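Local coordinates for pirin family protein (PDB 6D0P) that probably acts as a metal-dependent quercetin 2,3-dioxygenase, a pirin-family member of the cupin clan thought to use iron, at residues H15-G20 and L43-A48; D21-Y26 and F123-L128. All coordinates share one frame; numbering follows the deposited sequence. Where two conformers were deposited one is given.

Interaction 1: H15-G20 and L43-A48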
ATOM      1  N   HIS A  15       7.647   3.521  15.912  1.00 18.59           N
ATOM      2  CA  HIS A  15       6.953   4.644  16.518  1.00 20.88           C
ATOM      3  C   HIS A  15       5.592   4.806  15.838  1.00 19.57           C
ATOM      4  O   HIS A  15       5.540   5.189  14.697  1.00 20.45           O
ATOM      5  CB  HIS A  15       7.787   5.920  16.344  1.00 24.78           C
ATOM      6  CG  HIS A  15       7.442   7.016  17.296  1.00 29.09           C
ATOM      7  ND1 HIS A  15       8.282   8.103  17.501  1.00 32.73           N
ATOM      8  CD2 HIS A  15       6.390   7.179  18.133  1.00 31.45           C
ATOM      9  CE1 HIS A  15       7.737   8.904  18.403  1.00 34.11           C
ATOM     10  NE2 HIS A  15       6.575   8.361  18.800  1.00 34.81           N
HETATM   11  N   MSE A  16       4.511   4.513  16.555  0.70 19.19           N
HETATM   12  CA  MSE A  16       3.144   4.576  15.986  0.70 18.79           C
HETATM   13  C   MSE A  16       2.520   5.942  16.072  0.70 18.69           C
HETATM   14  O   MSE A  16       2.774   6.700  17.010  0.70 18.95           O
HETATM   15  CB  MSE A  16       2.265   3.587  16.768  0.70 19.34           C
HETATM   16  CG  MSE A  16       0.857   3.369  16.191  0.70 20.66           C
HETATM   17 SE   MSE A  16      -0.428   4.507  17.167  0.70 22.70          SE
HETATM   18  CE  MSE A  16      -0.777   3.240  18.636  0.70 21.84           C
ATOM     19  N   HIS A  17       1.696   6.272  15.085  1.00 17.69           N
ATOM     20  CA  HIS A  17       0.912   7.513  15.117  1.00 17.71           C
ATOM     21  C   HIS A  17      -0.510   7.142  14.684  1.00 16.46           C
ATOM     22  O   HIS A  17      -0.718   6.125  13.994  1.00 14.84           O
ATOM     23  CB  HIS A  17       1.520   8.645  14.272  1.00 18.71           C
ATOM     24  CG  HIS A  17       1.324   8.489  12.808  1.00 18.20           C
ATOM     25  ND1 HIS A  17       2.204   7.783  12.009  1.00 18.12           N
ATOM     26  CD2 HIS A  17       0.371   8.976  11.984  1.00 18.83           C
ATOM     27  CE1 HIS A  17       1.764   7.799  10.769  1.00 19.26           C
ATOM     28  NE2 HIS A  17       0.648   8.539  10.727  1.00 18.54           N
ATOM     29  N   TRP A  18      -1.460   7.983  15.061  1.00 15.79           N
ATOM     30  CA  TRP A  18      -2.851   7.757  14.761  1.00 15.68           C
ATOM     31  C   TRP A  18      -3.297   8.559  13.542  1.00 16.20           C
ATOM     32  O   TRP A  18      -2.980   9.759  13.431  1.00 15.31           O
ATOM     33  CB  TRP A  18      -3.715   8.133  15.972  1.00 16.72           C
ATOM     34  CG  TRP A  18      -3.668   7.144  17.090  1.00 17.12           C
ATOM     35  CD1 TRP A  18      -2.807   7.117  18.149  1.00 19.15           C
ATOM     36  CD2 TRP A  18      -4.525   6.003  17.240  1.00 17.63           C
ATOM     37  NE1 TRP A  18      -3.088   6.050  18.962  1.00 19.47           N
ATOM     38  CE2 TRP A  18      -4.128   5.340  18.422  1.00 18.47           C
ATOM     39  CE3 TRP A  18      -5.590   5.479  16.500  1.00 16.62           C
ATOM     40  CZ2 TRP A  18      -4.759   4.174  18.875  1.00 18.86           C
ATOM     41  CZ3 TRP A  18      -6.220   4.337  16.963  1.00 17.47           C
ATOM     42  CH2 TRP A  18      -5.810   3.702  18.130  1.00 17.66           C
ATOM     43  N   VAL A  19      -3.995   7.856  12.653  1.00 15.03           N
ATOM     44  CA  VAL A  19      -4.743   8.467  11.577  1.00 16.70           C
ATOM     45  C   VAL A  19      -6.205   8.353  12.027  1.00 17.10           C
ATOM     46  O   VAL A  19      -6.762   7.245  12.116  1.00 16.46           O
ATOM     47  CB  VAL A  19      -4.451   7.798  10.220  1.00 17.86           C
ATOM     48  CG1 VAL A  19      -5.355   8.337   9.123  1.00 20.29           C
ATOM     49  CG2 VAL A  19      -2.989   7.963   9.834  1.00 17.94           C
ATOM     50  N   GLY A  20      -6.791   9.483  12.414  1.00 16.22           N
ATOM     51  CA  GLY A  20      -8.094   9.458  13.009  1.00 16.68           C
ATOM     52  C   GLY A  20      -8.050   8.694  14.323  1.00 16.91           C
ATOM     53  O   GLY A  20      -6.994   8.599  14.955  1.00 16.90           O
ATOM     54  N   LEU A  43       3.947   6.202  -0.239  1.00 14.14           N
ATOM     55  CA  LEU A  43       3.726   6.094   1.195  1.00 15.33           C
ATOM     56  C   LEU A  43       3.232   4.697   1.550  1.00 14.75           C
ATOM     57  O   LEU A  43       2.465   4.107   0.809  1.00 13.54           O
ATOM     58  CB  LEU A  43       2.669   7.126   1.587  1.00 18.36           C
ATOM     59  CG  LEU A  43       2.406   7.251   3.080  1.00 21.41           C
ATOM     60  CD1 LEU A  43       2.753   8.640   3.576  1.00 25.98           C
ATOM     61  CD2 LEU A  43       0.992   6.873   3.409  1.00 24.34           C
ATOM     62  N   LEU A  44       3.656   4.208   2.707  1.00 14.55           N
ATOM     63  CA  LEU A  44       3.146   2.934   3.242  1.00 15.53           C
ATOM     64  C   LEU A  44       2.944   3.104   4.745  1.00 15.16           C
ATOM     65  O   LEU A  44       3.907   3.421   5.505  1.00 14.40           O
ATOM     66  CB  LEU A  44       4.095   1.763   2.946  1.00 17.22           C
ATOM     67  CG  LEU A  44       3.503   0.369   3.182  1.00 20.01           C
ATOM     68  CD1 LEU A  44       4.377  -0.714   2.562  1.00 24.03           C
ATOM     69  CD2 LEU A  44       3.305   0.073   4.661  1.00 20.53           C
ATOM     70  N   ASP A  45       1.689   2.941   5.143  1.00 15.21           N
ATOM     71  CA  ASP A  45       1.288   2.965   6.551  1.00 15.66           C
ATOM     72  C   ASP A  45       0.809   1.563   6.933  1.00 14.35           C
ATOM     73  O   ASP A  45      -0.075   0.996   6.266  1.00 14.95           O
ATOM     74  CB  ASP A  45       0.160   3.950   6.827  1.00 17.11           C
ATOM     75  CG  ASP A  45       0.596   5.394   6.980  1.00 20.51           C
ATOM     76  OD1 ASP A  45       1.813   5.632   7.181  1.00 22.11           O
ATOM     77  OD2 ASP A  45      -0.315   6.271   6.940  1.00 23.45           O
ATOM     78  N   TYR A  46       1.370   1.024   8.000  1.00 13.65           N
ATOM     79  CA  TYR A  46       0.977  -0.309   8.446  1.00 13.86           C
ATOM     80  C   TYR A  46       0.272  -0.255   9.798  1.00 13.51           C
ATOM     81  O   TYR A  46       0.878   0.105  10.812  1.00 13.21           O
ATOM     82  CB  TYR A  46       2.204  -1.217   8.522  1.00 13.98           C
ATOM     83  CG  TYR A  46       1.985  -2.568   9.151  1.00 14.62           C
ATOM     84  CD1 TYR A  46       0.900  -3.353   8.816  1.00 15.86           C
ATOM     85  CD2 TYR A  46       2.907  -3.100  10.033  1.00 15.94           C
ATOM     86  CE1 TYR A  46       0.715  -4.618   9.366  1.00 16.37           C
ATOM     87  CE2 TYR A  46       2.739  -4.363  10.586  1.00 17.11           C
ATOM     88  CZ  TYR A  46       1.634  -5.124  10.263  1.00 16.52           C
ATOM     89  OH  TYR A  46       1.454  -6.370  10.814  1.00 16.92           O
ATOM     90  N   ALA A  47      -1.002  -0.618   9.820  1.00 14.74           N
ATOM     91  CA  ALA A  47      -1.699  -0.775  11.091  1.00 14.89           C
ATOM     92  C   ALA A  47      -1.416  -2.194  11.585  1.00 16.12           C
ATOM     93  O   ALA A  47      -2.059  -3.149  11.127  1.00 17.26           O
ATOM     94  CB  ALA A  47      -3.172  -0.536  10.928  1.00 16.17           C
ATOM     95  N   ALA A  48      -0.406  -2.342  12.426  1.00 14.49           N
ATOM     96  CA  ALA A  48      -0.107  -3.627  13.028  1.00 15.82           C
ATOM     97  C   ALA A  48      -1.292  -4.038  13.910  1.00 16.31           C
ATOM     98  O   ALA A  48      -2.052  -3.169  14.339  1.00 16.36           O
ATOM     99  CB  ALA A  48       1.169  -3.533  13.815  1.00 16.75           C
TER
HETATM  100  O   HOH W   1      -0.237   8.658   7.833  1.00 32.15           O

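Interaction 2: D21-Y26 and F123-L128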
ATOM      1  N   ASP A  21      -9.182   8.175  14.768  1.00 17.08           N
ATOM      2  CA  ASP A  21      -9.195   7.406  15.994  1.00 17.79           C
ATOM      3  C   ASP A  21      -9.351   5.912  15.660  1.00 18.41           C
ATOM      4  O   ASP A  21      -9.557   5.107  16.567  1.00 19.54           O
ATOM      5  CB  ASP A  21     -10.270   7.895  16.975  1.00 19.03           C
ATOM      6  CG  ASP A  21     -11.684   7.865  16.432  1.00 20.21           C
ATOM      7  OD1 ASP A  21     -11.858   7.538  15.227  1.00 18.34           O
ATOM      8  OD2 ASP A  21     -12.604   8.172  17.212  1.00 22.32           O
ATOM      9  N   GLY A  22      -9.186   5.526  14.394  1.00 16.67           N
ATOM     10  CA  GLY A  22      -9.364   4.118  14.015  1.00 16.87           C
ATOM     11  C   GLY A  22      -8.143   3.485  13.342  1.00 16.73           C
ATOM     12  O   GLY A  22      -8.174   2.275  13.072  1.00 16.49           O
ATOM     13  N   PHE A  23      -7.085   4.247  13.032  1.00 15.75           N
ATOM     14  CA  PHE A  23      -5.938   3.648  12.325  1.00 15.76           C
ATOM     15  C   PHE A  23      -4.627   3.936  13.067  1.00 15.52           C
ATOM     16  O   PHE A  23      -4.024   4.956  12.842  1.00 15.24           O
ATOM     17  CB  PHE A  23      -5.862   4.155  10.881  1.00 16.89           C
ATOM     18  CG  PHE A  23      -7.117   3.906  10.085  1.00 18.77           C
ATOM     19  CD1 PHE A  23      -7.342   2.691   9.465  1.00 22.05           C
ATOM     20  CD2 PHE A  23      -8.080   4.887   9.963  1.00 19.88           C
ATOM     21  CE1 PHE A  23      -8.507   2.467   8.740  1.00 23.31           C
ATOM     22  CE2 PHE A  23      -9.244   4.662   9.245  1.00 21.84           C
ATOM     23  CZ  PHE A  23      -9.464   3.447   8.647  1.00 22.40           C
ATOM     24  N   PRO A  24      -4.199   3.019  13.939  1.00 14.60           N
ATOM     25  CA  PRO A  24      -2.939   3.134  14.662  1.00 14.78           C
ATOM     26  C   PRO A  24      -1.859   2.552  13.754  1.00 14.66           C
ATOM     27  O   PRO A  24      -1.760   1.335  13.655  1.00 15.17           O
ATOM     28  CB  PRO A  24      -3.156   2.320  15.932  1.00 15.14           C
ATOM     29  CG  PRO A  24      -4.123   1.245  15.533  1.00 15.23           C
ATOM     30  CD  PRO A  24      -4.938   1.820  14.380  1.00 15.10           C
ATOM     31  N   VAL A  25      -1.092   3.420  13.101  1.00 14.10           N
ATOM     32  CA  VAL A  25      -0.186   2.973  12.053  1.00 14.23           C
ATOM     33  C   VAL A  25       1.282   3.305  12.355  1.00 14.18           C
ATOM     34  O   VAL A  25       1.620   4.237  13.078  1.00 14.65           O
ATOM     35  CB  VAL A  25      -0.583   3.604  10.706  1.00 14.84           C
ATOM     36  CG1 VAL A  25      -1.959   3.145  10.243  1.00 15.53           C
ATOM     37  CG2 VAL A  25      -0.524   5.125  10.759  1.00 15.83           C
ATOM     38  N   TYR A  26       2.138   2.532  11.692  1.00 13.85           N
ATOM     39  CA  TYR A  26       3.569   2.740  11.640  1.00 13.72           C
ATOM     40  C   TYR A  26       3.860   3.114  10.189  1.00 13.36           C
ATOM     41  O   TYR A  26       3.574   2.306   9.271  1.00 12.98           O
ATOM     42  CB  TYR A  26       4.336   1.467  12.010  1.00 14.56           C
ATOM     43  CG  TYR A  26       4.069   0.979  13.408  1.00 16.00           C
ATOM     44  CD1 TYR A  26       2.953   0.205  13.705  1.00 17.21           C
ATOM     45  CD2 TYR A  26       4.879   1.374  14.455  1.00 17.28           C
ATOM     46  CE1 TYR A  26       2.683  -0.211  15.003  1.00 17.40           C
ATOM     47  CE2 TYR A  26       4.617   0.983  15.757  1.00 18.27           C
ATOM     48  CZ  TYR A  26       3.539   0.165  16.029  1.00 18.75           C
ATOM     49  OH  TYR A  26       3.311  -0.207  17.320  1.00 19.79           O
ATOM     50  N   PHE A 123      -7.459  -5.495  14.571  1.00 16.01           N
ATOM     51  CA  PHE A 123      -7.527  -4.774  13.335  1.00 15.15           C
ATOM     52  C   PHE A 123      -6.113  -4.741  12.760  1.00 14.27           C
ATOM     53  O   PHE A 123      -5.178  -4.398  13.477  1.00 14.55           O
ATOM     54  CB  PHE A 123      -8.056  -3.361  13.587  1.00 16.24           C
ATOM     55  CG  PHE A 123      -8.221  -2.518  12.352  1.00 16.42           C
ATOM     56  CD1 PHE A 123      -9.330  -2.676  11.530  1.00 18.89           C
ATOM     57  CD2 PHE A 123      -7.286  -1.557  12.021  1.00 17.68           C
ATOM     58  CE1 PHE A 123      -9.504  -1.890  10.404  1.00 19.64           C
ATOM     59  CE2 PHE A 123      -7.459  -0.767  10.896  1.00 19.13           C
ATOM     60  CZ  PHE A 123      -8.563  -0.936  10.084  1.00 19.42           C
ATOM     61  N   GLU A 124      -5.954  -5.084  11.494  1.00 13.67           N
ATOM     62  CA  GLU A 124      -4.638  -5.068  10.871  1.00 13.87           C
ATOM     63  C   GLU A 124      -4.836  -4.741   9.396  1.00 14.27           C
ATOM     64  O   GLU A 124      -5.652  -5.381   8.732  1.00 13.48           O
ATOM     65  CB  GLU A 124      -3.935  -6.420  11.048  1.00 15.09           C
ATOM     66  CG  GLU A 124      -2.526  -6.461  10.448  1.00 15.33           C
ATOM     67  CD  GLU A 124      -1.867  -7.836  10.464  1.00 17.10           C
ATOM     68  OE1 GLU A 124      -2.616  -8.844  10.621  1.00 17.68           O
ATOM     69  OE2 GLU A 124      -0.603  -7.899  10.300  1.00 18.33           O
HETATM   70  N   MSE A 125      -4.112  -3.742   8.900  0.70 14.93           N
HETATM   71  CA  MSE A 125      -4.233  -3.358   7.498  0.70 16.92           C
HETATM   72  C   MSE A 125      -3.014  -2.635   7.039  0.70 15.30           C
HETATM   73  O   MSE A 125      -2.185  -2.250   7.843  0.70 14.50           O
HETATM   74  CB  MSE A 125      -5.492  -2.501   7.257  0.70 21.51           C
HETATM   75  CG  MSE A 125      -5.456  -1.111   7.864  0.70 28.32           C
HETATM   76 SE   MSE A 125      -6.624   0.160   6.867  0.70 41.58          SE
HETATM   77  CE  MSE A 125      -5.101   1.257   6.294  0.70 41.83           C
ATOM     78  N   VAL A 126      -2.897  -2.498   5.724  1.00 13.86           N
ATOM     79  CA  VAL A 126      -1.853  -1.699   5.080  1.00 13.98           C
ATOM     80  C   VAL A 126      -2.541  -0.696   4.143  1.00 13.85           C
ATOM     81  O   VAL A 126      -3.539  -1.064   3.441  1.00 14.44           O
ATOM     82  CB  VAL A 126      -0.853  -2.565   4.284  1.00 14.67           C
ATOM     83  CG1 VAL A 126      -0.105  -1.751   3.231  1.00 14.42           C
ATOM     84  CG2 VAL A 126       0.129  -3.256   5.216  1.00 16.05           C
ATOM     85  N   GLN A 127      -2.085   0.549   4.180  1.00 13.77           N
ATOM     86  CA  GLN A 127      -2.475   1.531   3.164  1.00 15.54           C
ATOM     87  C   GLN A 127      -1.204   1.984   2.432  1.00 14.33           C
ATOM     88  O   GLN A 127      -0.217   2.430   3.050  1.00 13.98           O
ATOM     89  CB  GLN A 127      -3.285   2.727   3.681  1.00 18.75           C
ATOM     90  CG  GLN A 127      -3.695   3.657   2.523  1.00 23.46           C
ATOM     91  CD  GLN A 127      -4.785   4.662   2.832  1.00 28.62           C
ATOM     92  OE1 GLN A 127      -4.533   5.876   2.885  1.00 28.34           O
ATOM     93  NE2 GLN A 127      -6.005   4.162   3.051  1.00 28.53           N
ATOM     94  N   LEU A 128      -1.230   1.799   1.117  1.00 12.58           N
ATOM     95  CA  LEU A 128      -0.148   2.132   0.226  1.00 13.19           C
ATOM     96  C   LEU A 128      -0.605   3.217  -0.754  1.00 13.79           C
ATOM     97  O   LEU A 128      -1.668   3.083  -1.390  1.00 14.88           O
ATOM     98  CB  LEU A 128       0.232   0.856  -0.536  1.00 14.47           C
ATOM     99  CG  LEU A 128       1.217   1.018  -1.695  1.00 15.51           C
ATOM    100  CD1 LEU A 128       2.610   1.281  -1.173  1.00 15.61           C
ATOM    101  CD2 LEU A 128       1.243  -0.228  -2.565  1.00 16.83           C
TER

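Interaction 1: H15-G20 and L43-A48
H17 reaches D45 with the edge of its imidazole, although its strand, 17-19, is separated from strand 41-52 by strand 23-30. The first torsion (chi1 76°) sets CG between the backbone N and the carbonyl carbon, and the ring extends across the intervening strand, touching V25. Its CE1 comes to 4.2 Å from D45 OD1, with ring and carboxylate planes 73° apart, too steep for any stacking. The polar link is indirect: one water, lying in the ring plane, sits 3.0 Å from H17 NE2 and donates to D45 OD2 over 2.5 Å, a distance so short that its exact length is doubtful. H17 NE2 and D45 OD2 are themselves 4.5 Å apart, so the water bridges a pair that does not meet directly. Two residues on, V19 directs its CB at strand 41-52 and brings CG2 to 4.3 Å from D45 OD2, a loose van der Waals approach of a methyl group to a carboxylate oxygen. N27 ND2 hydrogen-bonds D45 OD1, and a PEG molecule, probably from the crystallisation liquor, hydrogen-bonds OD2. The V19 side chain lies about 7 Å from the manganese ion. This is a next-but-one strand contact in the antiparallel sheet of the N-terminal cupin domain, close to its metal site.

Interaction 2: D21-Y26 and F123-L128
F23, F123 and M125 meet on one side of the antiparallel sheet of the N-terminal cupin β-barrel, where strands 23-30 and 121-131 flank strand 41-52. The 8.6 Å between the CA atoms of F23 and F123 fits this intervening strand, so the gap is closed mostly by side chains; from the backbone, G22 O lies 3.8 Å from F123 CE2. The two phenyl rings are inclined at 63° with centroids 5.7 Å apart, an oblique aromatic pair. Their touching atoms are specific: F23 CE1 lies 3.7 Å from F123 CZ, and F23 CD1 lies at the same distance from F123 CE2. F123 brings CE2 and CZ here because its CG is anti to the backbone N (chi1 -178°), which projects the ring toward strand 23-30. The same CD1-CE1 side of F23 also receives selenomethionine M125, as modelled in one of its two deposited conformers. The selenium makes a Met-aromatic contact 4.6 Å from the F23 centroid and 70° off the ring normal. V80 of strand 80-84 touches all three side chains, and H112 both packs on the F123 ring and hydrogen-bonds G22 O through NE2. F23 comes about 4 Å from the metal ligand E110, side chain to side chain. In the M125 conformer given, the closest approach across the two segments is SE to F23 CE1, 3.5 Å.

How the interactions relate
Both interactions span the same sheet and skip one strand each: 23-30 lies between the partners of interaction 1, and 41-52 between those of interaction 2. Their segments alternate along the chain, and the two centres are 5 Å apart. Backbone pairing joins them directly, with A47 N 2.8 Å from M125 O, and Y46 OH adds a probable hydrogen bond to E124 OE2. The chemistry follows burial. Interaction 1 is a surface contact covering 70 Å², with a water between polar groups; interaction 2 is wholly buried, covers 176 Å² and relies on aromatic and selenium packing. Each reaches the neighbourhood of the manganese site.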